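PDB 2EIG: lectin from Lotus tetragonolobus, which binds carbohydrate as a seed lectin of the legume family, probably recognising L-fucosyl groups, and carries bound calcium and manganese(II) ions. Local coordinates for residues Thr40-Ile51 with Phe85-Pro94; Asn96-Ile104 with Gly203-Pro211. All blocks are in the same frame, centred on the assembly; numbering follows the deposited sequence.

Overall arrangement
From the N terminus, strand 39-50 comes first, and interaction 1 closes the chain back onto it from strand 81-88 and the loop that follows, ending at Pro94. Interaction 2 opens just beyond, at Asn96, and joins that same long loop to strand 199-208 near the C terminus. The two are in series, so neither nests in nor crosses the other. In the seven-stranded sheet, strand 199-208 lies between strands 39-50 and 81-88; interaction 1 therefore reaches across the strand used by interaction 2. His42 NE2, 2.8 Å from Gly103 O, and Ser41 O, 2.8 Å from Ala206 N, stitch the contacts together.

Interaction 1 of 2, residues Thr40-Ile51 with Phe85-Pro94; sequences TSHALYATPVPI and FLAPWGTEIP
His42 and Phe85 meet because the histidine swings its CG to the side of the backbone N (chi1 -84°) and the phenylalanine ring rises between its own N and carbonyl carbon. Trp89 instead extends CG away from its backbone N (chi1 -177°), which lays the indole against Pro48. Strands 39-50 and 81-88 are not neighbours: strand 199-208 lies between them in the seven-stranded sheet of the legume lectin fold, and their side chains meet across it.

The imidazole of His42 is sandwiched. On one face Ile93 CG1 stands 3.6 Å from the ring centroid, a CH-pi contact over the centre. The opposite face receives the edge of Phe85 in a T-shaped pair, planes at 61°, with Phe85 CZ 3.4 Å from His42 CE1 and set toward the rim. Beyond it, Leu44 CD2 packs on Phe85 CE2 at 3.8 Å. Nearer the start of strand 39-50, Thr40 CG2 and Ile93 CG2 reach toward each other tip to tip, 3.7 Å apart.

At the far end of the contact, Pro48 CG sits 3.5 Å from the centroid of the five-membered ring of Trp89, a second CH-pi contact over a face. Tyr45 O approaches the edge of the indole in its plane, 3.6 Å from Trp89 CZ3.

A water in the plane of the imidazole, 2.8 Å from His42 ND1, also bonds Thr91 OG1 and, weakly, Thr91 O; the rotamer of Thr91 is doubtful because its methyl is crowded in the model. The other nitrogen, NE2, is hydrogen-bonded to Gly103 O.

Direct contact across the segments is thus made mainly by CH-pi, aromatic and apolar packing, with polar bridging left to the water. Two covered faces and two hydrogen-bonded nitrogens together probably fix the rotation of the His42 ring.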
loop_
_atom_site.group_PDB
_atom_site.type_symbol
_atom_site.label_atom_id
_atom_site.label_comp_id
_atom_site.label_asym_id
_atom_site.label_seq_id
_atom_site.Cartn_x
_atom_site.Cartn_y
_atom_site.Cartn_z
ATOM N N THR A 40 -7.693 0.338 33.747
ATOM C CA THR A 40 -6.823 0.662 32.647
ATOM C C THR A 40 -5.478 0.133 33.033
ATOM O O THR A 40 -5.049 0.345 34.155
ATOM C CB THR A 40 -6.707 2.171 32.437
ATOM O OG1 THR A 40 -8.030 2.690 32.276
ATOM C CG2 THR A 40 -5.827 2.489 31.199
ATOM N N SER A 41 -4.818 -0.509 32.072
ATOM C CA SER A 41 -3.519 -1.125 32.233
ATOM C C SER A 41 -2.663 -0.826 31.025
ATOM O O SER A 41 -3.104 -1.033 29.885
ATOM C CB SER A 41 -3.703 -2.663 32.234
ATOM O OG SER A 41 -4.549 -3.044 33.304
ATOM N N HIS A 42 -1.424 -0.433 31.297
ATOM C CA HIS A 42 -0.364 -0.294 30.326
ATOM C C HIS A 42 0.769 -1.206 30.747
ATOM O O HIS A 42 1.052 -1.325 31.919
ATOM C CB HIS A 42 0.143 1.136 30.342
ATOM C CG HIS A 42 -0.673 2.046 29.493
ATOM N ND1 HIS A 42 -0.158 3.189 28.924
ATOM C CD2 HIS A 42 -1.931 1.914 29.021
ATOM C CE1 HIS A 42 -1.095 3.756 28.182
ATOM N NE2 HIS A 42 -2.178 2.996 28.219
ATOM N N ALA A 43 1.386 -1.868 29.791
ATOM C CA ALA A 43 2.595 -2.645 30.048
ATOM C C ALA A 43 3.488 -2.327 28.864
ATOM O O ALA A 43 3.193 -2.706 27.705
ATOM C CB ALA A 43 2.293 -4.141 30.114
ATOM N N LEU A 44 4.548 -1.584 29.143
ATOM C CA LEU A 44 5.418 -1.081 28.075
ATOM C C LEU A 44 6.767 -1.733 28.194
ATOM O O LEU A 44 7.266 -1.937 29.307
ATOM C CB LEU A 44 5.599 0.431 28.218
ATOM C CG LEU A 44 4.291 1.246 28.321
ATOM C CD1 LEU A 44 4.664 2.714 28.309
ATOM C CD2 LEU A 44 3.327 0.941 27.169
ATOM N N TYR A 45 7.404 -1.994 27.064
ATOM C CA TYR A 45 8.814 -2.261 27.106
ATOM C C TYR A 45 9.492 -1.042 27.783
ATOM O O TYR A 45 9.172 0.111 27.477
ATOM C CB TYR A 45 9.379 -2.544 25.720
ATOM C CG TYR A 45 10.835 -2.911 25.732
ATOM C CD1 TYR A 45 11.295 -4.035 26.464
ATOM C CD2 TYR A 45 11.758 -2.165 24.984
ATOM C CE1 TYR A 45 12.638 -4.375 26.460
ATOM C CE2 TYR A 45 13.125 -2.508 24.972
ATOM C CZ TYR A 45 13.540 -3.594 25.723
ATOM O OH TYR A 45 14.844 -3.955 25.712
ATOM N N ALA A 46 10.423 -1.302 28.706
ATOM C CA ALA A 46 10.955 -0.196 29.511
ATOM C C ALA A 46 12.063 0.659 28.877
ATOM O O ALA A 46 12.616 1.523 29.541
ATOM C CB ALA A 46 11.377 -0.705 30.889
ATOM N N THR A 47 12.400 0.427 27.615
ATOM C CA THR A 47 13.436 1.221 26.958
ATOM C C THR A 47 12.832 1.894 25.776
ATOM O O THR A 47 12.067 1.244 25.035
ATOM C CB THR A 47 14.634 0.326 26.490
ATOM O OG1 THR A 47 14.958 -0.622 27.515
ATOM C CG2 THR A 47 15.902 1.179 26.118
ATOM N N PRO A 48 13.194 3.172 25.528
ATOM C CA PRO A 48 12.593 3.807 24.351
ATOM C C PRO A 48 12.942 2.991 23.130
ATOM O O PRO A 48 14.028 2.383 23.069
ATOM C CB PRO A 48 13.293 5.172 24.294
ATOM C CG PRO A 48 13.689 5.445 25.682
ATOM C CD PRO A 48 14.101 4.107 26.230
ATOM N N VAL A 49 12.026 2.918 22.176
ATOM C CA VAL A 49 12.350 2.266 20.898
ATOM C C VAL A 49 12.587 3.376 19.846
ATOM O O VAL A 49 11.732 4.200 19.641
ATOM C CB VAL A 49 11.245 1.257 20.423
ATOM C CG1 VAL A 49 11.705 0.501 19.153
ATOM C CG2 VAL A 49 10.911 0.233 21.544
ATOM N N PRO A 50 13.762 3.378 19.192
ATOM C CA PRO A 50 13.979 4.361 18.153
ATOM C C PRO A 50 13.302 3.893 16.862
ATOM O O PRO A 50 13.574 2.784 16.375
ATOM C CB PRO A 50 15.498 4.430 18.035
ATOM C CG PRO A 50 16.024 3.209 18.731
ATOM C CD PRO A 50 14.920 2.476 19.363
ATOM N N ILE A 51 12.384 4.693 16.338
ATOM C CA ILE A 51 11.632 4.229 15.168
ATOM C C ILE A 51 11.920 5.011 13.919
ATOM O O ILE A 51 11.414 4.705 12.842
ATOM C CB ILE A 51 10.120 4.232 15.399
ATOM C CG1 ILE A 51 9.687 5.564 16.020
ATOM C CG2 ILE A 51 9.705 2.941 16.153
ATOM C CD1 ILE A 51 8.310 5.925 15.738
ATOM N N PHE A 85 0.459 -1.176 20.932
ATOM C CA PHE A 85 0.604 0.208 20.535
ATOM C C PHE A 85 2.027 0.790 20.654
ATOM O O PHE A 85 2.849 0.365 21.495
ATOM C CB PHE A 85 -0.441 1.146 21.211
ATOM C CG PHE A 85 -0.117 1.586 22.647
ATOM C CD1 PHE A 85 0.069 2.917 22.929
ATOM C CD2 PHE A 85 -0.123 0.677 23.718
ATOM C CE1 PHE A 85 0.294 3.383 24.249
ATOM C CE2 PHE A 85 0.138 1.124 25.056
ATOM C CZ PHE A 85 0.318 2.474 25.320
ATOM N N LEU A 86 2.292 1.708 19.731
ATOM C CA LEU A 86 3.387 2.645 19.758
ATOM C C LEU A 86 2.841 4.010 20.114
ATOM O O LEU A 86 1.787 4.470 19.562
ATOM C CB LEU A 86 4.030 2.771 18.373
ATOM C CG LEU A 86 4.949 1.632 17.929
ATOM C CD1 LEU A 86 4.161 0.343 17.824
ATOM C CD2 LEU A 86 5.517 1.986 16.546
ATOM N N ALA A 87 3.548 4.663 21.015
ATOM C CA ALA A 87 3.199 6.015 21.464
ATOM C C ALA A 87 4.494 6.781 21.805
ATOM O O ALA A 87 5.500 6.148 22.154
ATOM C CB ALA A 87 2.291 5.961 22.627
ATOM N N PRO A 88 4.449 8.130 21.734
ATOM C CA PRO A 88 5.579 8.938 22.068
ATOM C C PRO A 88 6.163 8.475 23.367
ATOM O O PRO A 88 5.459 8.290 24.367
ATOM C CB PRO A 88 4.955 10.348 22.235
ATOM C CG PRO A 88 3.939 10.350 21.162
ATOM C CD PRO A 88 3.292 8.985 21.386
ATOM N N TRP A 89 7.458 8.244 23.362
ATOM C CA TRP A 89 8.108 7.920 24.630
ATOM C C TRP A 89 7.842 9.041 25.678
ATOM O O TRP A 89 7.862 10.228 25.358
ATOM C CB TRP A 89 9.585 7.594 24.447
ATOM C CG TRP A 89 10.186 7.191 25.744
ATOM C CD1 TRP A 89 10.889 7.992 26.606
ATOM C CD2 TRP A 89 10.083 5.901 26.374
ATOM N NE1 TRP A 89 11.258 7.269 27.718
ATOM C CE2 TRP A 89 10.782 5.982 27.602
ATOM C CE3 TRP A 89 9.456 4.684 26.025
ATOM C CZ2 TRP A 89 10.890 4.874 28.477
ATOM C CZ3 TRP A 89 9.584 3.599 26.880
ATOM C CH2 TRP A 89 10.316 3.691 28.073
ATOM N N GLY A 90 7.554 8.641 26.910
ATOM C CA GLY A 90 7.070 9.561 27.914
ATOM C C GLY A 90 5.540 9.601 27.979
ATOM O O GLY A 90 5.018 10.344 28.801
ATOM N N THR A 91 4.850 8.849 27.083
ATOM C CA THR A 91 3.399 8.432 27.158
ATOM C C THR A 91 3.057 8.171 28.654
ATOM O O THR A 91 3.819 7.503 29.345
ATOM C CB THR A 91 3.014 7.074 26.123
ATOM O OG1 THR A 91 2.113 6.090 26.699
ATOM C CG2 THR A 91 4.197 6.226 25.656
ATOM N N GLU A 92 1.986 8.771 29.185
ATOM C CA GLU A 92 1.361 8.213 30.404
ATOM C C GLU A 92 -0.017 7.774 29.968
ATOM O O GLU A 92 -0.414 8.065 28.836
ATOM C CB GLU A 92 1.256 9.233 31.560
ATOM C CG GLU A 92 2.592 9.700 32.173
ATOM C CD GLU A 92 3.427 8.576 32.726
ATOM O OE1 GLU A 92 4.624 8.833 32.985
ATOM O OE2 GLU A 92 2.920 7.447 32.906
ATOM N N ILE A 93 -0.727 7.052 30.828
ATOM C CA ILE A 93 -2.088 6.660 30.568
ATOM C C ILE A 93 -2.850 7.962 30.353
ATOM O O ILE A 93 -2.837 8.826 31.219
ATOM C CB ILE A 93 -2.664 5.869 31.752
ATOM C CG1 ILE A 93 -1.993 4.469 31.811
ATOM C CG2 ILE A 93 -4.235 5.831 31.732
ATOM C CD1 ILE A 93 -2.416 3.629 32.995
ATOM N N PRO A 94 -3.474 8.128 29.179
ATOM C CA PRO A 94 -4.081 9.458 28.961
ATOM C C PRO A 94 -5.307 9.728 29.825
ATOM O O PRO A 94 -6.042 8.770 30.249
ATOM C CB PRO A 94 -4.418 9.472 27.459
ATOM C CG PRO A 94 -3.674 8.220 26.886
ATOM C CD PRO A 94 -3.656 7.246 28.013
HETATM O O HOH W 1 1.989 4.907 29.167
#

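Interaction 2 of 2, residues Asn96-Ile104 with Gly203-Pro211; sequences NSQGGYLGI and GFSATTWNP
Two hydroxyls on one face of strand 199-208, those of Ser205 and Thr207, provide the direct hydrogen bonds to the loop Asn96-Ile104. Thr207 OG1 donates to Gly99 O and Ser205 OG to Leu102 O; both are modelled at 2.5 Å, very short, so their exact lengths deserve caution. Gly99 O also accepts Leu102 N at 3.0 Å, which ties the Thr207 bond into the turn of the loop. Ser205 holds OG opposite its backbone N (chi1 176°), whereas OG1 of Thr207 lies between N and the carbonyl carbon. A water completes the polar set, accepting from Gly99 N and donating to Thr208 O, 2.7 Å from each.

Van der Waals contacts fill in around these bonds. The methyl Thr207 CG2 lies 3.4 Å from Gly103 N, and Ile104 CG2 rests 3.7 Å from Ser205 CB. Trp209 turns its ring edge to Gln98 CB, while its CE3 comes to 3.5 Å from Gly99 CA, a closeness allowed by the bare glycine.

The Leu102 side chain is about 5 Å from each of the bound manganese and calcium ions, so the contact joins the metal-bearing region, which in legume lectins shapes the carbohydrate site, to the curved sheet. Strands 39-50 and 81-88 flank strand 199-208: Thr40 touches Thr207 and Gln98, and Val83 packs on Leu102 and Ile104.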
loop_
_atom_site.group_PDB
_atom_site.type_symbol
_atom_site.label_atom_id
_atom_site.label_comp_id
_atom_site.label_asym_id
_atom_site.label_seq_id
_atom_site.Cartn_x
_atom_site.Cartn_y
_atom_site.Cartn_z
ATOM N N ASN A 96 -9.186 10.695 30.370
ATOM C CA ASN A 96 -10.380 10.379 29.523
ATOM C C ASN A 96 -10.232 9.203 28.529
ATOM O O ASN A 96 -10.871 9.155 27.451
ATOM C CB ASN A 96 -10.870 11.639 28.795
ATOM C CG ASN A 96 -10.618 12.899 29.587
ATOM O OD1 ASN A 96 -9.737 13.699 29.237
ATOM N ND2 ASN A 96 -11.351 13.082 30.667
ATOM N N SER A 97 -9.394 8.234 28.916
ATOM C CA SER A 97 -9.117 7.057 28.101
ATOM C C SER A 97 -9.765 5.741 28.598
ATOM O O SER A 97 -9.438 4.666 28.118
ATOM C CB SER A 97 -7.612 6.894 27.940
ATOM O OG SER A 97 -6.961 6.722 29.200
ATOM N N GLN A 98 -10.682 5.835 29.565
ATOM C CA GLN A 98 -11.342 4.636 30.120
ATOM C C GLN A 98 -12.188 3.912 29.107
ATOM O O GLN A 98 -12.557 4.479 28.054
ATOM C CB GLN A 98 -12.136 4.960 31.391
ATOM C CG GLN A 98 -11.235 5.254 32.600
ATOM C CD GLN A 98 -12.041 5.330 33.870
ATOM O OE1 GLN A 98 -11.835 4.532 34.814
ATOM N NE2 GLN A 98 -13.019 6.239 33.884
ATOM N N GLY A 99 -12.512 2.654 29.421
ATOM C CA GLY A 99 -13.505 1.907 28.639
ATOM C C GLY A 99 -13.097 1.738 27.180
ATOM O O GLY A 99 -11.987 1.244 26.850
ATOM N N GLY A 100 -13.990 2.164 26.301
ATOM C CA GLY A 100 -13.829 1.946 24.873
ATOM C C GLY A 100 -12.699 2.749 24.233
ATOM O O GLY A 100 -12.364 2.486 23.062
ATOM N N TYR A 101 -12.169 3.722 24.977
ATOM C CA TYR A 101 -10.988 4.519 24.552
ATOM C C TYR A 101 -9.666 3.790 24.782
ATOM O O TYR A 101 -8.609 4.281 24.406
ATOM C CB TYR A 101 -10.980 5.881 25.200
ATOM C CG TYR A 101 -12.165 6.691 24.768
ATOM C CD1 TYR A 101 -12.236 7.195 23.444
ATOM C CD2 TYR A 101 -13.257 6.902 25.638
ATOM C CE1 TYR A 101 -13.353 7.894 22.992
ATOM C CE2 TYR A 101 -14.394 7.614 25.194
ATOM C CZ TYR A 101 -14.426 8.114 23.870
ATOM O OH TYR A 101 -15.511 8.838 23.372
ATOM N N LEU A 102 -9.759 2.582 25.369
ATOM C CA LEU A 102 -8.667 1.593 25.379
ATOM C C LEU A 102 -7.379 1.997 26.082
ATOM O O LEU A 102 -6.372 1.312 25.955
ATOM C CB LEU A 102 -8.414 0.997 23.959
ATOM C CG LEU A 102 -9.596 0.151 23.440
ATOM C CD1 LEU A 102 -9.501 -0.189 21.960
ATOM C CD2 LEU A 102 -9.826 -1.189 24.237
ATOM N N GLY A 103 -7.428 3.047 26.891
ATOM C CA GLY A 103 -6.266 3.557 27.591
ATOM C C GLY A 103 -5.284 4.224 26.638
ATOM O O GLY A 103 -4.154 4.494 27.017
ATOM N N ILE A 104 -5.709 4.475 25.403
ATOM C CA ILE A 104 -4.805 5.081 24.386
ATOM C C ILE A 104 -5.301 6.436 23.866
ATOM O O ILE A 104 -4.532 7.242 23.366
ATOM C CB ILE A 104 -4.511 4.141 23.195
ATOM C CG1 ILE A 104 -5.808 3.707 22.464
ATOM C CG2 ILE A 104 -3.627 2.921 23.671
ATOM C CD1 ILE A 104 -5.626 2.710 21.328
ATOM N N GLY A 203 4.304 -1.570 23.513
ATOM C CA GLY A 203 3.648 -2.289 24.556
ATOM C C GLY A 203 2.157 -2.397 24.368
ATOM O O GLY A 203 1.617 -2.370 23.260
ATOM N N PHE A 204 1.482 -2.571 25.488
ATOM C CA PHE A 204 0.077 -2.924 25.463
ATOM C C PHE A 204 -0.698 -2.000 26.346
ATOM O O PHE A 204 -0.189 -1.515 27.349
ATOM C CB PHE A 204 -0.128 -4.359 25.963
ATOM C CG PHE A 204 0.649 -5.371 25.199
ATOM C CD1 PHE A 204 1.911 -5.788 25.662
ATOM C CD2 PHE A 204 0.131 -5.928 24.009
ATOM C CE1 PHE A 204 2.633 -6.736 24.946
ATOM C CE2 PHE A 204 0.874 -6.892 23.289
ATOM C CZ PHE A 204 2.129 -7.289 23.781
ATOM N N SER A 205 -1.943 -1.771 25.951
ATOM C CA SER A 205 -2.883 -1.080 26.760
ATOM C C SER A 205 -4.169 -1.878 26.739
ATOM O O SER A 205 -4.557 -2.430 25.703
ATOM C CB SER A 205 -3.125 0.328 26.193
ATOM O OG SER A 205 -4.108 0.956 26.949
ATOM N N ALA A 206 -4.837 -1.914 27.879
ATOM C CA ALA A 206 -6.089 -2.656 28.003
ATOM C C ALA A 206 -6.999 -1.985 28.996
ATOM O O ALA A 206 -6.538 -1.388 29.938
ATOM C CB ALA A 206 -5.803 -4.095 28.426
ATOM N N THR A 207 -8.311 -2.053 28.775
ATOM C CA THR A 207 -9.260 -1.458 29.675
ATOM C C THR A 207 -10.437 -2.409 29.836
ATOM O O THR A 207 -10.682 -3.268 29.010
ATOM C CB THR A 207 -9.883 -0.127 29.130
ATOM O OG1 THR A 207 -10.340 -0.367 27.789
ATOM C CG2 THR A 207 -8.885 1.006 29.173
ATOM N N THR A 208 -11.147 -2.216 30.933
ATOM C CA THR A 208 -12.392 -2.916 31.208
ATOM C C THR A 208 -13.282 -1.810 31.780
ATOM O O THR A 208 -12.834 -0.724 32.117
ATOM C CB THR A 208 -12.212 -4.036 32.235
ATOM O OG1 THR A 208 -11.683 -3.473 33.438
ATOM C CG2 THR A 208 -11.254 -5.154 31.712
ATOM N N TRP A 209 -14.554 -2.106 31.865
ATOM C CA TRP A 209 -15.520 -1.090 32.180
ATOM C C TRP A 209 -16.292 -1.575 33.433
ATOM O O TRP A 209 -15.734 -2.269 34.301
ATOM C CB TRP A 209 -16.409 -0.842 30.946
ATOM C CG TRP A 209 -17.272 0.350 31.024
ATOM C CD1 TRP A 209 -18.635 0.378 30.929
ATOM C CD2 TRP A 209 -16.855 1.701 31.241
ATOM N NE1 TRP A 209 -19.089 1.650 31.086
ATOM C CE2 TRP A 209 -18.022 2.492 31.272
ATOM C CE3 TRP A 209 -15.603 2.325 31.387
ATOM C CZ2 TRP A 209 -17.985 3.898 31.418
ATOM C CZ3 TRP A 209 -15.565 3.715 31.600
ATOM C CH2 TRP A 209 -16.751 4.484 31.596
ATOM N N ASN A 210 -17.556 -1.193 33.532
ATOM C CA ASN A 210 -18.382 -1.618 34.634
ATOM C C ASN A 210 -19.793 -1.328 34.171
ATOM O O ASN A 210 -20.119 -0.164 33.960
ATOM C CB ASN A 210 -18.033 -0.827 35.907
ATOM C CG ASN A 210 -18.714 -1.377 37.155
ATOM O OD1 ASN A 210 -18.299 -1.074 38.284
ATOM N ND2 ASN A 210 -19.750 -2.196 36.966
ATOM N N PRO A 211 -20.627 -2.376 34.002
ATOM C CA PRO A 211 -20.358 -3.825 34.270
ATOM C C PRO A 211 -19.423 -4.591 33.327
ATOM O O PRO A 211 -18.968 -5.660 33.689
ATOM C CB PRO A 211 -21.742 -4.456 34.127
ATOM C CG PRO A 211 -22.480 -3.525 33.147
ATOM C CD PRO A 211 -22.019 -2.155 33.558
HETATM O O HOH W 2 -11.484 1.623 31.742
#